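Local coordinates for protein eukaryotic translation initiation factor 2A (PDB 3WJ9) that probably directs methionyl-tRNAi to 40S ribosomal subunits in a codon-dependent manner during early protein synthesis on a small number of mRNAs, at residues R10-I15 against E400-F405. Residues are numbered along the deposited sequence; the frame is centred on the assembly and turned at random.
Sequences RSSKSI and ELYQAF
A classic beta bulge interrupts the antiparallel pairing of strand 6-11 with strand 401-406, the first and last strands of the propeller domain, with Tyr402 and Gln403 together facing Arg10. The Arg10 O accepts from Tyr402 N at 2.9 Å and, more weakly, from Gln403 N, while Arg10 N donates to Gln403 O. Beyond the bulge Ser11 pairs with Leu401 in a non-hydrogen-bonded position, and Ser12 N closes on Glu400 O at 2.7 Å. Arg10 swings its CG beside the carbonyl carbon (chi1 -177°), and a bend at chi3 folds the guanidinium over the bulge. There one face lies against Tyr402 CB, and NH2 points straight at Gln403 OE1 (3.0 Å). The amide and guanidinium planes are 81° apart, and NH2 sits above the amide carbonyl plane. The tyrosine ring runs on past Arg10, its CE2 3.4 Å from Ser12 CA. Arg10 NH1 bonds weakly to Ala37 O of strand 37-42 in a separate sheet. A leucine in place of Arg10 would probably cost Gln403 OE1 this donor and leave Tyr402 CB less covered. Pairing of the first and last strands within one antiparallel sheet is the ring closure typical of beta-propellers.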
loop_
_atom_site.group_PDB
_atom_site.type_symbol
_atom_site.label_atom_id
_atom_site.label_comp_id
_atom_site.label_asym_id
_atom_site.label_seq_id
_atom_site.Cartn_x
_atom_site.Cartn_y
_atom_site.Cartn_z
ATOM N N ARG A 10 5.650 -15.343 7.193
ATOM C CA ARG A 10 4.729 -16.446 6.976
ATOM C C ARG A 10 5.233 -17.331 5.849
ATOM O O ARG A 10 5.207 -16.944 4.683
ATOM C CB ARG A 10 3.323 -15.937 6.661
ATOM C CG ARG A 10 2.302 -17.049 6.484
ATOM C CD ARG A 10 0.933 -16.496 6.130
ATOM N NE ARG A 10 0.937 -15.803 4.847
ATOM C CZ ARG A 10 0.710 -16.393 3.678
ATOM N NH1 ARG A 10 0.452 -17.693 3.630
ATOM N NH2 ARG A 10 0.732 -15.685 2.559
ATOM N N SER A 11 5.709 -18.516 6.204
ATOM C CA SER A 11 6.149 -19.481 5.210
ATOM C C SER A 11 5.117 -20.591 5.096
ATOM O O SER A 11 4.191 -20.668 5.903
ATOM C CB SER A 11 7.522 -20.050 5.573
ATOM O OG SER A 11 7.475 -20.750 6.804
ATOM N N SER A 12 5.279 -21.451 4.096
ATOM C CA SER A 12 4.389 -22.593 3.912
ATOM C C SER A 12 4.418 -23.511 5.124
ATOM O O SER A 12 3.525 -24.333 5.324
ATOM C CB SER A 12 4.776 -23.379 2.658
ATOM O OG SER A 12 6.073 -23.934 2.790
ATOM N N LYS A 13 5.455 -23.348 5.934
ATOM C CA LYS A 13 5.716 -24.233 7.053
ATOM C C LYS A 13 5.313 -23.623 8.390
ATOM O O LYS A 13 4.841 -24.326 9.283
ATOM C CB LYS A 13 7.197 -24.605 7.048
ATOM C CG LYS A 13 7.904 -24.557 8.380
ATOM C CD LYS A 13 9.145 -25.406 8.273
ATOM C CE LYS A 13 10.012 -25.357 9.500
ATOM N NZ LYS A 13 11.352 -25.845 9.094
ATOM N N SER A 14 5.481 -22.312 8.522
ATOM C CA SER A 14 5.219 -21.655 9.796
ATOM C C SER A 14 4.812 -20.197 9.633
ATOM O O SER A 14 4.770 -19.666 8.522
ATOM C CB SER A 14 6.454 -21.747 10.695
ATOM O OG SER A 14 6.234 -21.104 11.937
ATOM N N ILE A 15 4.507 -19.560 10.759
ATOM C CA ILE A 15 4.182 -18.142 10.782
ATOM C C ILE A 15 4.471 -17.570 12.165
ATOM O O ILE A 15 4.110 -18.160 13.183
ATOM C CB ILE A 15 2.706 -17.887 10.401
ATOM C CG1 ILE A 15 2.375 -16.401 10.544
ATOM C CG2 ILE A 15 1.768 -18.744 11.245
ATOM C CD1 ILE A 15 0.953 -16.063 10.207
ATOM N N GLU A 400 9.370 -22.548 1.003
ATOM C CA GLU A 400 8.316 -21.752 0.391
ATOM C C GLU A 400 7.867 -20.629 1.322
ATOM O O GLU A 400 6.928 -20.787 2.101
ATOM C CB GLU A 400 7.128 -22.636 0.011
ATOM C CG GLU A 400 6.233 -22.044 -1.062
ATOM C CD GLU A 400 5.175 -23.016 -1.540
ATOM O OE1 GLU A 400 4.823 -23.937 -0.773
ATOM O OE2 GLU A 400 4.700 -22.865 -2.685
ATOM N N LEU A 401 8.560 -19.497 1.237
ATOM C CA LEU A 401 8.207 -18.315 2.014
ATOM C C LEU A 401 7.190 -17.470 1.255
ATOM O O LEU A 401 7.292 -17.305 0.039
ATOM C CB LEU A 401 9.452 -17.485 2.331
ATOM C CG LEU A 401 9.217 -16.148 3.038
ATOM C CD1 LEU A 401 8.749 -16.362 4.471
ATOM C CD2 LEU A 401 10.464 -15.282 2.996
ATOM N N TYR A 402 6.213 -16.933 1.976
ATOM C CA TYR A 402 5.124 -16.205 1.340
ATOM C C TYR A 402 5.235 -14.691 1.527
ATOM O O TYR A 402 5.161 -13.938 0.560
ATOM C CB TYR A 402 3.783 -16.720 1.860
ATOM C CG TYR A 402 3.530 -18.158 1.468
ATOM C CD1 TYR A 402 3.855 -18.609 0.196
ATOM C CD2 TYR A 402 2.971 -19.063 2.360
ATOM C CE1 TYR A 402 3.628 -19.915 -0.181
ATOM C CE2 TYR A 402 2.736 -20.378 1.986
ATOM C CZ TYR A 402 3.071 -20.798 0.715
ATOM O OH TYR A 402 2.849 -22.101 0.332
ATOM N N GLN A 403 5.406 -14.242 2.765
ATOM C CA GLN A 403 5.611 -12.822 3.025
ATOM C C GLN A 403 6.469 -12.590 4.263
ATOM O O GLN A 403 6.583 -13.452 5.139
ATOM C CB GLN A 403 4.275 -12.092 3.187
ATOM C CG GLN A 403 3.260 -12.783 4.101
ATOM C CD GLN A 403 1.820 -12.437 3.755
ATOM O OE1 GLN A 403 1.331 -12.731 2.662
ATOM N NE2 GLN A 403 1.131 -11.812 4.697
ATOM N N ALA A 404 7.070 -11.409 4.314
ATOM C CA ALA A 404 7.931 -10.996 5.412
ATOM C C ALA A 404 8.013 -9.476 5.415
ATOM O O ALA A 404 8.438 -8.876 4.431
ATOM C CB ALA A 404 9.315 -11.613 5.273
ATOM N N PHE A 405 7.604 -8.851 6.515
ATOM C CA PHE A 405 7.498 -7.396 6.549
ATOM C C PHE A 405 7.710 -6.822 7.944
ATOM O O PHE A 405 7.384 -7.458 8.945
ATOM C CB PHE A 405 6.131 -6.957 6.009
ATOM C CG PHE A 405 4.998 -7.859 6.419
ATOM C CD1 PHE A 405 4.418 -7.740 7.669
ATOM C CD2 PHE A 405 4.505 -8.818 5.548
ATOM C CE1 PHE A 405 3.376 -8.569 8.051
ATOM C CE2 PHE A 405 3.463 -9.647 5.921
ATOM C CZ PHE A 405 2.898 -9.522 7.175
#